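Local structure of solute Binding Protein, BlMnBP1 in complex with mannotriose (Bifidobacterium, 6FUV) at residues L72-A77 against D83-P88. The protein binds beta-manno-oligosaccharides such as mannotriose, probably to deliver them to an ABC transporter as its extracellular solute-binding protein. Numbering follows the deposited sequence.
Sequences LTRLQA and DIMMIP
In the alpha/beta fold of a periplasmic-binding-protein-like domain, helix 67-77 packs on strand 84-86, the next strand in the chain, and on the loop that follows it, through Leu-75, Met-85 and Pro-88. Leu-75 carries the contact with both its methyls. Leu-75 CD1 reaches toward the pyrrolidine carbons, 3.6 Å from Pro-88 CG, while CD2 presses on the end of Met-85. That second touch is tight, with Leu-75 CD2 only 3.4 Å from Met-85 CE, and the sulfur follows, Met-85 SD lying 3.7 Å from the same methyl. Met-85 starts with CG wedged between its backbone N and carbonyl carbon (chi1 71°), runs out extended, then bends at chi3, which brings Met-85 CE to 4.0 Å from CG of Arg-74. One turn back, Leu-72 and Pro-88 run alongside one another, pointing opposite ways, with Leu-72 CD2 3.9 Å from Pro-88 CG. An alanine in place of Leu-75 would probably leave the Met-85 methyl and the proline ring without their shared partner and let the thioether end turn. Arg-74 NH2 is hydrogen-bonded to Gln-62 OE1 and NH1 to Ser-81 OG, and the residue makes a cation-pi contact with Phe-27. Ala-71 extends the helix face against Met-85 and Pro-88, and strand 84-86 lies in its sheet between parallel strand 22-28 and antiparallel strand 298-309, with Ile-84 touching helix 315-330.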
ATOM      1  N   LEU A  72       3.605 -14.750   5.542  1.00  9.99           N
ATOM      2  CA  LEU A  72       3.320 -15.971   4.798  1.00 18.79           C
ATOM      3  C   LEU A  72       3.894 -17.177   5.533  1.00 15.27           C
ATOM      4  O   LEU A  72       3.212 -18.170   5.760  1.00 20.46           O
ATOM      5  CB  LEU A  72       3.867 -15.845   3.373  1.00 16.52           C
ATOM      6  CG  LEU A  72       3.081 -14.930   2.460  1.00 20.99           C
ATOM      7  CD1 LEU A  72       3.747 -14.754   1.086  1.00 15.11           C
ATOM      8  CD2 LEU A  72       1.648 -15.438   2.207  1.00 19.77           C
ATOM      9  N   THR A  73       5.124 -17.064   6.011  1.00 19.43           N
ATOM     10  CA  THR A  73       5.717 -18.149   6.774  1.00 15.90           C
ATOM     11  C   THR A  73       4.922 -18.395   8.045  1.00 16.42           C
ATOM     12  O   THR A  73       4.699 -19.542   8.425  1.00 16.96           O
ATOM     13  CB  THR A  73       7.173 -17.803   7.086  1.00 16.86           C
ATOM     14  OG1 THR A  73       7.898 -17.681   5.878  1.00 16.31           O
ATOM     15  CG2 THR A  73       7.844 -18.856   7.921  1.00 20.64           C
ATOM     16  N   ARG A  74       4.458 -17.334   8.699  1.00 14.72           N
ATOM     17  CA  ARG A  74       3.695 -17.500   9.934  1.00 13.52           C
ATOM     18  C   ARG A  74       2.380 -18.230   9.682  1.00 18.34           C
ATOM     19  O   ARG A  74       1.932 -19.014  10.514  1.00 23.20           O
ATOM     20  CB  ARG A  74       3.445 -16.122  10.562  1.00 19.98           C
ATOM     21  CG  ARG A  74       2.834 -16.161  11.906  1.00 24.11           C
ATOM     22  CD  ARG A  74       3.853 -16.570  12.925  1.00 25.60           C
ATOM     23  NE  ARG A  74       4.607 -15.413  13.353  1.00 26.50           N
ATOM     24  CZ  ARG A  74       4.375 -14.743  14.464  1.00 17.26           C
ATOM     25  NH1 ARG A  74       3.436 -15.141  15.287  1.00 22.95           N
ATOM     26  NH2 ARG A  74       5.125 -13.708  14.769  1.00 22.13           N
ATOM     27  N   LEU A  75       1.765 -18.003   8.530  1.00 19.28           N
ATOM     28  CA  LEU A  75       0.512 -18.682   8.204  1.00 22.87           C
ATOM     29  C   LEU A  75       0.770 -20.159   7.900  1.00 24.31           C
ATOM     30  O   LEU A  75      -0.029 -21.029   8.251  1.00 19.69           O
ATOM     31  CB  LEU A  75      -0.155 -18.003   7.004  1.00 16.57           C
ATOM     32  CG  LEU A  75      -0.660 -16.585   7.137  1.00 23.84           C
ATOM     33  CD1 LEU A  75      -1.130 -16.100   5.750  1.00 17.63           C
ATOM     34  CD2 LEU A  75      -1.768 -16.434   8.133  1.00 14.66           C
ATOM     35  N   GLN A  76       1.894 -20.465   7.251  1.00 16.74           N
ATOM     36  CA  GLN A  76       2.275 -21.857   7.081  1.00 24.75           C
ATOM     37  C   GLN A  76       2.527 -22.541   8.420  1.00 22.71           C
ATOM     38  O   GLN A  76       2.277 -23.725   8.550  1.00 22.45           O
ATOM     39  CB  GLN A  76       3.515 -21.941   6.212  1.00 18.94           C
ATOM     40  CG  GLN A  76       4.119 -23.316   6.142  1.00 29.00           C
ATOM     41  CD  GLN A  76       5.288 -23.371   5.151  1.00 33.60           C
ATOM     42  OE1 GLN A  76       6.257 -22.617   5.258  1.00 35.06           O
ATOM     43  NE2 GLN A  76       5.203 -24.267   4.205  1.00 28.20           N
ATOM     44  N   ALA A  77       3.013 -21.830   9.427  1.00 23.87           N
ATOM     45  CA  ALA A  77       3.268 -22.445  10.719  1.00 22.19           C
ATOM     46  C   ALA A  77       1.997 -22.993  11.330  1.00 26.69           C
ATOM     47  O   ALA A  77       2.052 -23.913  12.139  1.00 27.75           O
ATOM     48  CB  ALA A  77       3.898 -21.422  11.659  1.00 21.79           C
ATOM     49  N   ASP A  83      -2.895 -13.592  16.927  1.00 20.61           N
ATOM     50  CA  ASP A  83      -4.341 -13.493  16.826  1.00 17.37           C
ATOM     51  C   ASP A  83      -4.803 -12.479  15.799  1.00 17.34           C
ATOM     52  O   ASP A  83      -5.788 -12.730  15.108  1.00 21.05           O
ATOM     53  CB  ASP A  83      -4.905 -13.144  18.189  1.00 15.62           C
ATOM     54  CG  ASP A  83      -4.489 -14.126  19.251  1.00 18.92           C
ATOM     55  OD1 ASP A  83      -4.920 -15.257  19.167  1.00 15.59           O
ATOM     56  OD2 ASP A  83      -3.674 -13.763  20.149  1.00 25.38           O
ATOM     57  N   ILE A  84      -4.083 -11.369  15.647  1.00 10.84           N
ATOM     58  CA  ILE A  84      -4.260 -10.437  14.554  1.00 19.64           C
ATOM     59  C   ILE A  84      -2.942 -10.369  13.777  1.00 12.30           C
ATOM     60  O   ILE A  84      -1.861 -10.232  14.366  1.00 14.26           O
ATOM     61  CB  ILE A  84      -4.640  -9.040  15.075  1.00 13.53           C
ATOM     62  CG1 ILE A  84      -5.868  -9.061  15.973  1.00 12.74           C
ATOM     63  CG2 ILE A  84      -4.934  -8.137  13.939  1.00 18.26           C
ATOM     64  CD1 ILE A  84      -5.925  -7.901  16.982  1.00 14.73           C
ATOM     65  N   MET A  85      -3.017 -10.454  12.464  1.00 16.36           N
ATOM     66  CA  MET A  85      -1.901 -10.066  11.616  1.00 13.92           C
ATOM     67  C   MET A  85      -2.394  -9.141  10.521  1.00 12.30           C
ATOM     68  O   MET A  85      -3.592  -9.058  10.247  1.00 14.88           O
ATOM     69  CB  MET A  85      -1.206 -11.266  10.991  1.00 15.28           C
ATOM     70  CG  MET A  85      -1.896 -12.050   9.905  1.00 11.29           C
ATOM     71  SD  MET A  85      -0.677 -12.989   8.942  1.00 15.54           S
ATOM     72  CE  MET A  85      -0.287 -14.220  10.207  1.00 19.28           C
ATOM     73  N   MET A  86      -1.452  -8.492   9.857  1.00 14.13           N
ATOM     74  CA  MET A  86      -1.717  -7.829   8.590  1.00 14.41           C
ATOM     75  C   MET A  86      -1.730  -8.870   7.485  1.00 17.83           C
ATOM     76  O   MET A  86      -0.739  -9.566   7.266  1.00 18.19           O
ATOM     77  CB  MET A  86      -0.658  -6.775   8.294  1.00 13.99           C
ATOM     78  CG  MET A  86      -0.598  -5.680   9.312  1.00 15.14           C
ATOM     79  SD  MET A  86      -2.199  -4.943   9.672  1.00 23.79           S
ATOM     80  CE  MET A  86      -1.563  -3.542  10.709  1.00 27.46           C
ATOM     81  N   ILE A  87      -2.852  -8.972   6.789  1.00 15.68           N
ATOM     82  CA  ILE A  87      -3.056 -10.055   5.836  1.00 13.75           C
ATOM     83  C   ILE A  87      -1.999  -9.928   4.748  1.00 17.59           C
ATOM     84  O   ILE A  87      -1.900  -8.872   4.128  1.00 21.30           O
ATOM     85  CB  ILE A  87      -4.470 -10.029   5.243  1.00 15.38           C
ATOM     86  CG1 ILE A  87      -5.489 -10.228   6.323  1.00 14.18           C
ATOM     87  CG2 ILE A  87      -4.572 -11.083   4.158  1.00 22.00           C
ATOM     88  CD1 ILE A  87      -6.923 -10.167   5.816  1.00 12.08           C
ATOM     89  N   PRO A  88      -1.200 -10.957   4.486  1.00 14.81           N
ATOM     90  CA  PRO A  88      -0.192 -10.867   3.423  1.00 13.48           C
ATOM     91  C   PRO A  88      -0.746 -11.252   2.069  1.00 16.59           C
ATOM     92  O   PRO A  88      -1.952 -11.235   1.905  1.00 20.86           O
ATOM     93  CB  PRO A  88       0.900 -11.815   3.937  1.00 14.29           C
ATOM     94  CG  PRO A  88       0.133 -12.894   4.714  1.00 17.30           C
ATOM     95  CD  PRO A  88      -1.048 -12.169   5.313  1.00 13.29           C
TER